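Local coordinates for protein EmGH1 (Erythrobacter marinus, PDB 5Z87) that probably hydrolyses beta-glucosides, releasing the terminal sugar, as a beta-glucosidase of glycoside hydrolase family 3, at residues 83-88 with 116-121; 109-114 with 123-128; 252-257 with 753-758; 436-441 with 526-531; 482-487 with 509-514. All blocks are in the same frame, centred on the assembly; numbering follows the deposited sequence.

Contact 1: residues 83-88 with 116-121; sequences PYFAHG and VSRSRF. With EDO (1,2-ethanediol), chain M.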
# COMPACT_ATOMS: atom_id res chain seq x y z
N PRO A 83 21.90 31.02 -24.51
CA PRO A 83 21.67 31.84 -25.71
C PRO A 83 20.22 31.93 -26.19
O PRO A 83 19.88 32.93 -26.84
CB PRO A 83 22.57 31.16 -26.75
CG PRO A 83 23.72 30.63 -25.91
CD PRO A 83 23.05 30.12 -24.66
N TYR A 84 19.36 30.95 -25.90
CA TYR A 84 17.97 31.05 -26.33
C TYR A 84 17.28 32.33 -25.83
O TYR A 84 16.27 32.73 -26.41
CB TYR A 84 17.14 29.85 -25.87
CG TYR A 84 16.74 29.89 -24.40
CD1 TYR A 84 15.63 30.60 -23.97
CD2 TYR A 84 17.49 29.21 -23.44
CE1 TYR A 84 15.29 30.65 -22.63
CE2 TYR A 84 17.16 29.25 -22.11
CZ TYR A 84 16.05 29.96 -21.71
OH TYR A 84 15.72 30.00 -20.38
N PHE A 85 17.77 32.92 -24.74
CA PHE A 85 17.09 34.08 -24.17
C PHE A 85 17.15 35.29 -25.10
O PHE A 85 16.38 36.23 -24.92
CB PHE A 85 17.70 34.42 -22.80
CG PHE A 85 16.93 35.45 -22.02
CD1 PHE A 85 15.57 35.27 -21.75
CD2 PHE A 85 17.56 36.59 -21.54
CE1 PHE A 85 14.86 36.22 -21.03
CE2 PHE A 85 16.85 37.55 -20.83
CZ PHE A 85 15.50 37.37 -20.57
N ALA A 86 18.03 35.27 -26.09
CA ALA A 86 17.99 36.29 -27.14
C ALA A 86 16.62 36.35 -27.81
O ALA A 86 16.26 37.40 -28.36
CB ALA A 86 19.09 36.01 -28.17
N HIS A 87 15.83 35.28 -27.74
CA HIS A 87 14.49 35.25 -28.32
C HIS A 87 13.40 35.27 -27.26
O HIS A 87 12.26 34.90 -27.54
CB HIS A 87 14.33 34.02 -29.21
CG HIS A 87 15.55 33.72 -30.02
ND1 HIS A 87 15.97 34.55 -31.04
CD2 HIS A 87 16.45 32.71 -29.96
CE1 HIS A 87 17.07 34.05 -31.58
NE2 HIS A 87 17.39 32.94 -30.93
N GLY A 88 13.72 35.70 -26.04
CA GLY A 88 12.70 35.69 -25.01
C GLY A 88 12.70 34.38 -24.24
O GLY A 88 13.73 33.71 -24.15
N VAL A 116 10.43 41.34 -23.25
CA VAL A 116 9.69 41.81 -24.42
C VAL A 116 10.64 42.46 -25.42
O VAL A 116 10.46 42.34 -26.64
CB VAL A 116 8.56 42.76 -23.95
CG1 VAL A 116 8.21 43.80 -25.02
CG2 VAL A 116 7.32 41.95 -23.55
N SER A 117 11.67 43.15 -24.93
CA SER A 117 12.62 43.79 -25.82
C SER A 117 13.46 42.79 -26.59
O SER A 117 14.10 43.17 -27.58
CB SER A 117 13.54 44.71 -25.03
OG SER A 117 14.43 43.91 -24.29
N ARG A 118 13.51 41.54 -26.15
CA ARG A 118 14.29 40.52 -26.84
C ARG A 118 13.48 39.76 -27.88
O ARG A 118 14.04 39.35 -28.90
CB ARG A 118 14.90 39.55 -25.83
CG ARG A 118 16.20 40.07 -25.23
CD ARG A 118 16.46 39.50 -23.84
NE ARG A 118 17.85 39.71 -23.44
CZ ARG A 118 18.25 40.68 -22.62
NH1 ARG A 118 19.54 40.81 -22.32
NH2 ARG A 118 17.37 41.52 -22.10
N SER A 119 12.18 39.59 -27.66
CA SER A 119 11.32 38.90 -28.62
C SER A 119 11.01 39.78 -29.83
O SER A 119 10.47 40.89 -29.67
CB SER A 119 10.03 38.45 -27.95
OG SER A 119 9.12 37.91 -28.91
N ARG A 120 11.30 39.27 -31.03
CA ARG A 120 10.95 39.94 -32.27
C ARG A 120 9.48 40.37 -32.30
O ARG A 120 9.13 41.34 -32.97
CB ARG A 120 11.25 39.01 -33.45
CG ARG A 120 11.29 39.65 -34.81
CD ARG A 120 12.10 38.80 -35.80
NE ARG A 120 11.60 37.43 -35.90
CZ ARG A 120 11.12 36.89 -37.02
NH1 ARG A 120 11.06 37.61 -38.14
NH2 ARG A 120 10.69 35.63 -37.01
N PHE A 121 8.63 39.67 -31.55
CA PHE A 121 7.19 39.93 -31.50
C PHE A 121 6.71 40.40 -30.13
O PHE A 121 5.50 40.50 -29.91
CB PHE A 121 6.43 38.67 -31.92
CG PHE A 121 6.92 38.08 -33.21
CD1 PHE A 121 6.41 38.54 -34.43
CD2 PHE A 121 7.91 37.11 -33.22
CE1 PHE A 121 6.87 38.01 -35.63
CE2 PHE A 121 8.37 36.58 -34.42
CZ PHE A 121 7.85 37.03 -35.62
C1 EDO M . 14.14 44.58 -30.81
O1 EDO M . 13.87 43.20 -30.56
C2 EDO M . 15.51 44.98 -30.26
O2 EDO M . 16.15 45.87 -31.17

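Contact 2: residues 109-114 with 123-128; sequences MAMQQE and IPAFVF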
# COMPACT_ATOMS: atom_id res chain seq x y z
N MET A 109 7.74 44.14 -13.81
CA MET A 109 7.67 45.06 -14.94
C MET A 109 9.05 45.23 -15.58
O MET A 109 9.21 45.01 -16.78
CB MET A 109 7.11 46.40 -14.49
CG MET A 109 5.61 46.35 -14.32
SD MET A 109 5.09 47.58 -13.16
CE MET A 109 5.08 49.06 -14.18
N ALA A 110 10.05 45.55 -14.77
CA ALA A 110 11.41 45.69 -15.28
C ALA A 110 11.86 44.42 -16.00
O ALA A 110 12.45 44.50 -17.09
CB ALA A 110 12.37 46.02 -14.13
N MET A 111 11.59 43.24 -15.43
CA MET A 111 12.02 41.99 -16.05
C MET A 111 11.26 41.73 -17.34
O MET A 111 11.85 41.30 -18.33
CB MET A 111 11.85 40.81 -15.09
CG MET A 111 12.30 39.45 -15.65
SD MET A 111 11.35 38.02 -15.00
CE MET A 111 9.86 38.19 -15.98
N GLN A 112 9.96 41.98 -17.34
CA GLN A 112 9.17 41.76 -18.54
C GLN A 112 9.64 42.65 -19.69
O GLN A 112 9.65 42.22 -20.85
CB GLN A 112 7.69 42.01 -18.24
CG GLN A 112 7.06 40.91 -17.42
CD GLN A 112 6.72 39.69 -18.24
OE1 GLN A 112 7.54 39.19 -19.02
NE2 GLN A 112 5.50 39.20 -18.10
N GLN A 113 10.05 43.89 -19.38
CA GLN A 113 10.57 44.79 -20.40
C GLN A 113 11.84 44.22 -21.03
O GLN A 113 12.03 44.31 -22.24
CB GLN A 113 10.83 46.17 -19.79
CG GLN A 113 11.05 47.33 -20.76
CD GLN A 113 11.20 48.69 -20.03
OE1 GLN A 113 10.27 49.16 -19.37
NE2 GLN A 113 12.38 49.30 -20.15
N GLU A 114 12.70 43.60 -20.21
CA GLU A 114 13.87 42.89 -20.74
C GLU A 114 13.46 41.72 -21.62
O GLU A 114 14.13 41.42 -22.62
CB GLU A 114 14.74 42.38 -19.59
CG GLU A 114 15.31 43.45 -18.72
CD GLU A 114 16.50 44.14 -19.35
OE1 GLU A 114 16.95 43.69 -20.44
OE2 GLU A 114 16.99 45.13 -18.75
N ILE A 123 6.79 38.97 -27.14
CA ILE A 123 6.15 37.96 -26.29
C ILE A 123 6.63 38.14 -24.85
O ILE A 123 7.84 38.03 -24.59
CB ILE A 123 6.44 36.54 -26.81
CG1 ILE A 123 6.09 36.43 -28.30
CG2 ILE A 123 5.68 35.48 -25.95
CD1 ILE A 123 6.60 35.15 -28.99
N PRO A 124 5.75 38.43 -23.91
CA PRO A 124 6.15 38.47 -22.50
C PRO A 124 6.29 37.06 -21.93
O PRO A 124 5.85 36.07 -22.52
CB PRO A 124 5.02 39.25 -21.81
CG PRO A 124 4.07 39.68 -22.94
CD PRO A 124 4.31 38.71 -24.06
N ALA A 125 6.91 36.98 -20.76
CA ALA A 125 7.02 35.73 -20.04
C ALA A 125 5.75 35.43 -19.25
O ALA A 125 5.06 36.33 -18.78
CB ALA A 125 8.21 35.78 -19.08
N PHE A 126 5.41 34.14 -19.15
CA PHE A 126 4.58 33.70 -18.03
C PHE A 126 5.38 33.92 -16.75
O PHE A 126 6.59 33.69 -16.71
CB PHE A 126 4.18 32.23 -18.15
CG PHE A 126 2.80 32.01 -18.75
CD1 PHE A 126 1.69 32.65 -18.24
CD2 PHE A 126 2.64 31.18 -19.85
CE1 PHE A 126 0.43 32.45 -18.80
CE2 PHE A 126 1.37 30.98 -20.42
CZ PHE A 126 0.27 31.61 -19.90
N VAL A 127 4.71 34.43 -15.72
CA VAL A 127 5.32 34.65 -14.42
C VAL A 127 4.57 33.74 -13.46
O VAL A 127 3.44 34.04 -13.06
CB VAL A 127 5.25 36.12 -13.97
CG1 VAL A 127 5.87 36.30 -12.59
CG2 VAL A 127 5.95 37.01 -15.00
N PHE A 128 5.18 32.61 -13.11
CA PHE A 128 4.49 31.56 -12.35
C PHE A 128 4.79 31.71 -10.87
O PHE A 128 5.96 31.80 -10.47
CB PHE A 128 4.92 30.16 -12.83
CG PHE A 128 4.40 29.78 -14.18
CD1 PHE A 128 3.04 29.62 -14.39
CD2 PHE A 128 5.27 29.54 -15.24
CE1 PHE A 128 2.53 29.25 -15.64
CE2 PHE A 128 4.78 29.16 -16.48
CZ PHE A 128 3.40 29.04 -16.68

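Contact 3: residues 252-257 with 753-758; sequences IGPVEM and RDADGK. With EDO (1,2-ethanediol), chain K.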
# COMPACT_ATOMS: atom_id res chain seq x y z
N ILE A 252 -1.72 1.92 -9.30
CA ILE A 252 -3.06 2.38 -9.65
C ILE A 252 -3.48 1.64 -10.91
O ILE A 252 -2.82 1.75 -11.95
CB ILE A 252 -3.09 3.90 -9.87
CG1 ILE A 252 -2.46 4.62 -8.67
CG2 ILE A 252 -4.52 4.39 -10.07
CD1 ILE A 252 -2.37 6.14 -8.81
N GLY A 253 -4.55 0.85 -10.81
CA GLY A 253 -5.13 0.20 -11.96
C GLY A 253 -5.89 1.20 -12.82
O GLY A 253 -6.19 2.33 -12.38
N PRO A 254 -6.20 0.82 -14.07
CA PRO A 254 -6.87 1.78 -14.97
C PRO A 254 -8.28 2.16 -14.53
O PRO A 254 -8.68 3.31 -14.72
CB PRO A 254 -6.87 1.06 -16.32
CG PRO A 254 -6.63 -0.41 -15.99
CD PRO A 254 -5.76 -0.39 -14.77
N VAL A 255 -9.04 1.25 -13.93
CA VAL A 255 -10.38 1.62 -13.49
C VAL A 255 -10.31 2.52 -12.26
O VAL A 255 -11.00 3.54 -12.17
CB VAL A 255 -11.24 0.37 -13.24
CG1 VAL A 255 -12.60 0.77 -12.75
CG2 VAL A 255 -11.35 -0.45 -14.53
N GLU A 256 -9.46 2.15 -11.30
CA GLU A 256 -9.17 3.02 -10.17
C GLU A 256 -8.73 4.41 -10.64
O GLU A 256 -9.25 5.43 -10.18
CB GLU A 256 -8.09 2.37 -9.29
CG GLU A 256 -7.66 3.21 -8.09
CD GLU A 256 -6.44 2.64 -7.38
OE1 GLU A 256 -5.78 1.76 -7.95
OE2 GLU A 256 -6.14 3.08 -6.24
N MET A 257 -7.81 4.46 -11.61
CA MET A 257 -7.36 5.75 -12.14
C MET A 257 -8.51 6.57 -12.71
O MET A 257 -8.61 7.78 -12.46
CB MET A 257 -6.29 5.51 -13.21
CG MET A 257 -5.84 6.77 -13.91
SD MET A 257 -4.84 7.88 -12.90
CE MET A 257 -3.30 7.00 -12.78
N ARG A 753 -16.65 4.53 -14.80
CA ARG A 753 -15.88 4.56 -16.04
C ARG A 753 -15.03 3.30 -16.16
O ARG A 753 -14.39 2.89 -15.19
CB ARG A 753 -15.00 5.80 -16.09
CG ARG A 753 -15.82 7.08 -16.09
CD ARG A 753 -15.01 8.27 -16.59
NE ARG A 753 -15.83 9.47 -16.56
CZ ARG A 753 -16.55 9.91 -17.59
NH1 ARG A 753 -16.52 9.26 -18.75
NH2 ARG A 753 -17.29 10.99 -17.46
N ASP A 754 -15.04 2.70 -17.36
CA ASP A 754 -14.22 1.51 -17.59
C ASP A 754 -12.76 1.92 -17.80
O ASP A 754 -12.40 3.10 -17.69
CB ASP A 754 -14.77 0.68 -18.76
CG ASP A 754 -14.61 1.36 -20.13
OD1 ASP A 754 -13.73 2.24 -20.34
OD2 ASP A 754 -15.38 0.98 -21.04
N ALA A 755 -11.90 0.95 -18.13
CA ALA A 755 -10.47 1.24 -18.22
C ALA A 755 -10.15 2.23 -19.33
O ALA A 755 -9.08 2.85 -19.30
CB ALA A 755 -9.68 -0.05 -18.42
N ASP A 756 -11.07 2.43 -20.29
CA ASP A 756 -10.88 3.38 -21.38
C ASP A 756 -11.51 4.74 -21.11
O ASP A 756 -11.35 5.65 -21.93
CB ASP A 756 -11.45 2.81 -22.68
CG ASP A 756 -10.87 1.46 -23.02
OD1 ASP A 756 -9.64 1.27 -22.82
OD2 ASP A 756 -11.63 0.58 -23.48
N GLY A 757 -12.22 4.92 -19.99
CA GLY A 757 -12.89 6.17 -19.70
C GLY A 757 -14.34 6.23 -20.11
O GLY A 757 -14.97 7.29 -19.98
N LYS A 758 -14.90 5.12 -20.58
CA LYS A 758 -16.28 5.09 -21.04
C LYS A 758 -17.21 4.90 -19.85
O LYS A 758 -17.04 3.96 -19.06
CB LYS A 758 -16.45 3.97 -22.06
CG LYS A 758 -17.83 3.88 -22.72
CD LYS A 758 -17.97 2.51 -23.37
CE LYS A 758 -19.35 2.31 -23.95
NZ LYS A 758 -19.61 0.87 -24.25
C1 EDO K . -13.48 9.18 -22.39
O1 EDO K . -13.38 7.82 -22.82
C2 EDO K . -14.58 9.85 -23.21
O2 EDO K . -15.83 9.79 -22.52
O HOH W 1 -7.19 4.53 -17.23

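Contact 4: residues 436-441 with 526-531; sequences KMLVVG and DVIVMC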
# COMPACT_ATOMS: atom_id res chain seq x y z
N LYS A 436 -8.73 32.64 34.98
CA LYS A 436 -7.33 32.57 34.56
C LYS A 436 -7.12 31.35 33.68
O LYS A 436 -7.17 30.21 34.17
CB LYS A 436 -6.40 32.54 35.77
CG LYS A 436 -4.95 32.82 35.42
CD LYS A 436 -4.05 32.71 36.64
CE LYS A 436 -2.68 33.30 36.37
NZ LYS A 436 -1.62 32.25 36.27
N MET A 437 -6.85 31.58 32.40
CA MET A 437 -6.68 30.51 31.41
C MET A 437 -5.20 30.35 31.06
O MET A 437 -4.53 31.33 30.73
CB MET A 437 -7.48 30.82 30.15
CG MET A 437 -7.08 29.97 28.96
SD MET A 437 -7.74 30.58 27.40
CE MET A 437 -9.51 30.52 27.63
N LEU A 438 -4.71 29.12 31.15
CA LEU A 438 -3.37 28.77 30.68
C LEU A 438 -3.45 28.33 29.22
O LEU A 438 -4.18 27.39 28.90
CB LEU A 438 -2.76 27.66 31.52
CG LEU A 438 -1.48 27.04 30.94
CD1 LEU A 438 -0.32 28.03 30.99
CD2 LEU A 438 -1.12 25.75 31.65
N VAL A 439 -2.71 29.02 28.35
CA VAL A 439 -2.56 28.63 26.95
C VAL A 439 -1.17 28.04 26.81
O VAL A 439 -0.17 28.74 27.01
CB VAL A 439 -2.76 29.83 26.00
CG1 VAL A 439 -2.60 29.41 24.55
CG2 VAL A 439 -4.14 30.44 26.22
N VAL A 440 -1.09 26.75 26.47
CA VAL A 440 0.14 25.98 26.57
C VAL A 440 0.28 25.03 25.39
O VAL A 440 -0.71 24.48 24.89
CB VAL A 440 0.18 25.20 27.90
CG1 VAL A 440 -1.15 24.50 28.11
CG2 VAL A 440 1.31 24.18 27.92
N GLY A 441 1.53 24.82 24.95
CA GLY A 441 1.84 23.85 23.92
C GLY A 441 2.75 24.38 22.83
O GLY A 441 2.92 25.59 22.65
N ASP A 526 -7.98 28.04 36.07
CA ASP A 526 -9.20 27.24 36.03
C ASP A 526 -9.48 26.61 34.67
O ASP A 526 -10.25 25.66 34.60
CB ASP A 526 -10.41 28.08 36.45
CG ASP A 526 -10.38 29.48 35.90
OD1 ASP A 526 -9.31 30.11 36.02
OD2 ASP A 526 -11.41 29.95 35.36
N VAL A 527 -8.86 27.11 33.59
CA VAL A 527 -9.01 26.56 32.25
C VAL A 527 -7.62 26.37 31.64
O VAL A 527 -6.77 27.27 31.72
CB VAL A 527 -9.87 27.47 31.35
CG1 VAL A 527 -9.89 26.93 29.93
CG2 VAL A 527 -11.26 27.59 31.91
N ILE A 528 -7.40 25.20 31.03
CA ILE A 528 -6.17 24.89 30.31
C ILE A 528 -6.53 24.62 28.85
O ILE A 528 -7.40 23.79 28.57
CB ILE A 528 -5.45 23.67 30.91
CG1 ILE A 528 -5.16 23.87 32.39
CG2 ILE A 528 -4.17 23.35 30.15
CD1 ILE A 528 -4.57 22.64 33.02
N VAL A 529 -5.87 25.32 27.93
CA VAL A 529 -6.09 25.13 26.49
C VAL A 529 -4.78 24.66 25.89
O VAL A 529 -3.82 25.44 25.81
CB VAL A 529 -6.58 26.41 25.80
CG1 VAL A 529 -6.59 26.20 24.30
CG2 VAL A 529 -7.97 26.79 26.28
N MET A 530 -4.74 23.40 25.46
CA MET A 530 -3.53 22.79 24.93
C MET A 530 -3.51 22.91 23.40
O MET A 530 -4.46 22.49 22.73
CB MET A 530 -3.43 21.33 25.35
CG MET A 530 -3.84 21.12 26.81
SD MET A 530 -3.46 19.47 27.41
CE MET A 530 -4.74 18.49 26.61
N CYS A 531 -2.42 23.49 22.87
CA CYS A 531 -2.22 23.70 21.44
C CYS A 531 -1.13 22.74 20.98
O CYS A 531 0.06 22.97 21.22
CB CYS A 531 -1.85 25.15 21.16
SG CYS A 531 -3.13 26.30 21.71

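Contact 5: residues 482-487 with 509-514; sequences GCAITA and ARNRRL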
# COMPACT_ATOMS: atom_id res chain seq x y z
N GLY A 482 5.17 24.44 27.40
CA GLY A 482 4.67 23.09 27.52
C GLY A 482 5.71 22.08 27.06
O GLY A 482 6.30 21.37 27.88
N CYS A 483 5.93 22.02 25.75
CA CYS A 483 7.03 21.26 25.16
C CYS A 483 7.28 21.80 23.76
O CYS A 483 6.47 22.53 23.20
CB CYS A 483 6.73 19.75 25.11
SG CYS A 483 5.41 19.31 23.93
N ALA A 484 8.43 21.43 23.21
CA ALA A 484 8.80 21.75 21.84
C ALA A 484 8.67 20.51 20.97
O ALA A 484 8.92 19.39 21.43
CB ALA A 484 10.24 22.29 21.76
N ILE A 485 8.28 20.72 19.71
CA ILE A 485 8.25 19.64 18.72
C ILE A 485 9.63 19.56 18.07
O ILE A 485 10.30 18.52 18.12
CB ILE A 485 7.14 19.88 17.68
CG1 ILE A 485 5.76 19.73 18.33
CG2 ILE A 485 7.31 18.95 16.48
CD1 ILE A 485 4.61 20.19 17.46
N THR A 486 10.06 20.67 17.49
CA THR A 486 11.37 20.76 16.87
C THR A 486 12.24 21.72 17.68
O THR A 486 11.75 22.70 18.25
CB THR A 486 11.24 21.22 15.42
OG1 THR A 486 10.18 22.19 15.33
CG2 THR A 486 10.90 20.03 14.55
N ALA A 487 13.53 21.41 17.74
CA ALA A 487 14.44 22.21 18.56
C ALA A 487 14.69 23.56 17.91
O ALA A 487 14.83 23.68 16.69
CB ALA A 487 15.76 21.47 18.77
N ALA A 509 14.66 15.60 27.38
CA ALA A 509 14.93 16.05 28.75
C ALA A 509 14.54 17.51 28.94
O ALA A 509 13.93 17.86 29.96
CB ALA A 509 16.40 15.84 29.12
N ARG A 510 14.88 18.36 27.98
CA ARG A 510 14.42 19.74 28.05
C ARG A 510 12.89 19.81 28.06
O ARG A 510 12.30 20.57 28.84
CB ARG A 510 14.99 20.55 26.89
CG ARG A 510 14.34 21.90 26.70
CD ARG A 510 15.15 22.84 25.80
NE ARG A 510 14.43 24.10 25.57
CZ ARG A 510 14.38 25.10 26.45
NH1 ARG A 510 15.01 24.99 27.62
NH2 ARG A 510 13.70 26.21 26.18
N ASN A 511 12.24 18.98 27.25
CA ASN A 511 10.78 18.97 27.20
C ASN A 511 10.18 18.55 28.53
O ASN A 511 9.14 19.08 28.94
CB ASN A 511 10.31 18.03 26.09
CG ASN A 511 10.21 18.72 24.73
OD1 ASN A 511 9.99 19.92 24.63
ND2 ASN A 511 10.37 17.93 23.67
N ARG A 512 10.79 17.58 29.22
CA ARG A 512 10.28 17.18 30.53
C ARG A 512 10.34 18.33 31.53
O ARG A 512 9.39 18.55 32.29
CB ARG A 512 11.06 15.98 31.05
CG ARG A 512 10.99 14.83 30.10
CD ARG A 512 11.13 13.49 30.75
NE ARG A 512 10.45 12.54 29.88
CZ ARG A 512 11.02 11.90 28.86
NH1 ARG A 512 10.30 11.07 28.11
NH2 ARG A 512 12.31 12.09 28.60
N ARG A 513 11.45 19.08 31.53
CA ARG A 513 11.52 20.27 32.37
C ARG A 513 10.45 21.27 31.99
O ARG A 513 9.81 21.87 32.86
CB ARG A 513 12.92 20.90 32.28
CG ARG A 513 14.04 19.93 32.66
CD ARG A 513 15.36 20.67 32.88
NE ARG A 513 15.93 21.20 31.64
CZ ARG A 513 16.75 20.53 30.83
NH1 ARG A 513 17.22 21.11 29.72
NH2 ARG A 513 17.10 19.28 31.12
N LEU A 514 10.21 21.46 30.68
CA LEU A 514 9.18 22.40 30.26
C LEU A 514 7.80 21.91 30.66
O LEU A 514 6.91 22.73 30.92
CB LEU A 514 9.26 22.63 28.75
CG LEU A 514 10.49 23.39 28.24
CD1 LEU A 514 10.63 23.21 26.72
CD2 LEU A 514 10.43 24.88 28.63
O HOH W 2 6.40 25.07 29.91

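Contact 1: residues 83-88 with 116-121
Phe85 and Arg118 meet between two loops of the TIM-barrel-type N-terminal domain: the first carries a short 3-10 turn and runs into strand 91-93, the second leaves helix 101-116 and runs into strand 126-129. The Arg118 chain, extended from CG to NE, lies across one face of the Phe85 ring. Its CD makes a CH-pi contact 4.0 Å from the ring centroid, 27° off the normal. One atom further, Arg118 NE is 3.5 Å from Phe85 CE2, and CE2 in turn sits over the rim of the guanidinium, whose plane is turned only 22° from the ring. With CG anti to the backbone N (chi1 -170°), the Phe85 ring reaches the arginine, although the first bond of its side chain does not point at it. The guanidinium itself is held by two acids, NE by Glu79 and NH2 by Glu114, which probably balances its charge beside the ring. The arginine also leans on the backbone: its CD rests 3.4 Å from Phe85 O. Ala86 O and Arg118 O, both acceptors, face each other at 3.0 Å with no bond between them. Phe85 O receives Gly88 N at 2.9 Å within its own loop. Beyond Arg118, Ser119 OG takes the amide of Phe121 in an ST turn and also that of Ile123. A 1,2-ethanediol donates to Ser117 O. Helix 75-81 packs on the Phe85 and Arg118 side chains: Phe78 meets the Phe85 ring edge-to-face, Glu79 touches the same ring and Pro75 touches Arg118, while helix 56-61 lies beside His87.

Contact 2: residues 109-114 with 123-128
Gln112, on helix 101-116, turns its side-chain amide against the backbone of Ala125 and holds both polar atoms of that residue. Ala125 N donates to Gln112 OE1 over 2.9 Å, in the carbonyl plane and on a lone pair. In return Gln112 NE2 donates to Ala125 O at 3.0 Å, again on a lone pair, though the acceptor lies 21° out of the glutamine's amide plane. The chain can do this because it is bent at chi2 (-78°), which folds the amide back towards the strand instead of letting it run on past. Ala125 O also takes a weak bond from Gln175 NE2. Next along, Gln175 OE1 accepts from Val127 N, Ser174 OG bonds to Val127 O, and Lys380 reaches Pro124 O, while Phe126 pairs by its backbone with strand 91-93. Around the amide the packing is apolar: Pro124 CB is 3.7 Å from Gln112 NE2, and Val127 CG2 lies 3.8 Å from the same nitrogen. Met111 brings its CE over Ala125 CB at 4.3 Å and Val127 CG2 at 4.2 Å. This closes the helix-to-strand step of the beta-alpha-beta unit formed by strand 91-93, helix 101-116 and strand 126-129. With one donor and one acceptor each way, the paired bonds fix which end of the amide is oxygen and satisfy a buried backbone residue just where the chain enters the barrel strand.

Contact 3: residues 252-257 with 753-758
Pro254 and Val255, in the first turn of helix 254-261, pack on the beta turn 754-757 that joins two short strands of the fibronectin type III-like domain. Pro254 CB meets Ala755 CB at 3.7 Å. The two Val255 methyls divide the rest: CG1 lies 3.7 Å from Arg753 O, and CG2, anti to the carbonyl carbon, sits 3.9 Å from Ala755 N. In addition one water donates to both Pro254 O and Ala755 O. Further out, each partner has its own bracing. Gly253, at the N-cap of the helix, donates its N to Glu256 OE1; Asp285 of the second subunit accepts from Val255 N and Glu256 N, placing this helix end at the dimer interface. Asn259 holds Arg753 N. The arginine runs extended alongside the turn to Gly757, and its NH1 donates to Gly757 O at 2.8 Å, with that oxygen close to the guanidinium plane. A leucine in place of Arg753 would probably leave Gly757 O without this donor and the end of the turn freer to move. The turn is type I, and Asp754 OD1 makes an Asx turn within it by accepting from Asp756 N at 2.7 Å. Lys758 N is a second donor to Asp754 OD1, at 3.1 Å, and the two amides come from opposite faces of the carboxylate plane.

Contact 4: residues 436-441 with 526-531
Val440 puts CG1 in the crowded position between its backbone N and carbonyl carbon (chi1 47°), and this turns the methyl onto Ile528 CG2, 3.8 Å away. On the other face Met437 has CG anti to the backbone N (chi1 165°) and stays extended through chi2, which carries its SD to 4.0 Å from Val529 CG2; the bend at chi3 only redirects CE. Asp526 has a similarly folded first torsion (chi1 40°) that brings OD1 up to the start of the neighbouring strand. There OD1 accepts from Lys436 N at 2.8 Å on its syn lone pair, while the return bond from Asp526 N to Lys436 O is weak. From there the two strands run parallel and in register, Met437 beside Val527 through to Val440 beside Met530. Leu438 N donates to Val527 O, and Val529 N reaches Leu438 O at 2.8 Å in a bond that is almost straight. Val440 repeats the pattern, its N bonded to Val529 O and its O taking Cys531 N at 2.8 Å. These are adjacent inner strands of the six-stranded mixed sheet of the C-terminal alpha/beta domain, flanked by 476-480 and 574-580. Helices pack on both faces: 508-522 and 561-569 cover Leu438, Val440 and Ile528, whereas 462-473 covers Met437, Val439 and Cys531. The Leu438 and Ile528 side chains lie side by side, pointing the same way, with Leu438 CD2 and Ile528 CG2 4.2 Å apart. The Lys436 amine, carried off by a bend at the end of its chain, forms salt bridges with Asp524 and Glu478.

Contact 5: residues 482-487 with 509-514
Asn511 grips Ala484 by both backbone polar atoms. Ala484 N donates to Asn511 OD1 over a short 2.6 Å and nearly straight, at 174°, though it comes in tilted 30° from the carbonyl plane. In the other direction Asn511 ND2 donates to Ala484 O at 3.0 Å, on a lone pair; a second bond from ND2 goes to Glu560 OE1, so the amide's rotation is fixed from three points. An alanine at this position would probably leave Ala484 N and O without these buried partners and let the loop shift away from the helix. The same OD1 lies 3.3 Å from Cys483 CB, which leans against the amide. Further along, Leu514 CB packs 3.3 Å from Gly482 O. One water links the same two residues, accepting from Gly482 N and donating to Leu514 O at 2.6 Å. Gly482 has a positive phi, 83°, where a side chain would crowd the preceding carbonyl. Phe653 of the second subunit packs on Thr486. The loop leaves edge strand 476-480 and is pinned here to the helix, 508-522, that follows it, while helix 561-569 touches Cys483 through Gln561 and Leu564.

From the N terminus, contact 1 closes a loop around strand 91-93 and helix 101-116, and contact 2 ties that helix to the next strand. Their segments alternate, so the two cross, and they touch where Val116 CG2 packs on Pro124 CA. Contact 3 opens later, in the same barrel domain, and closes nearly 500 residues on, bringing the fibronectin-like domain back to it. Nested inside that long loop is contact 4, which pairs two strands of the C-terminal alpha/beta domain. Contact 5 nests in turn inside contact 4 and touches it where Val440 CG2 meets Gly482 CA; the centres of these two are about 17 Å apart.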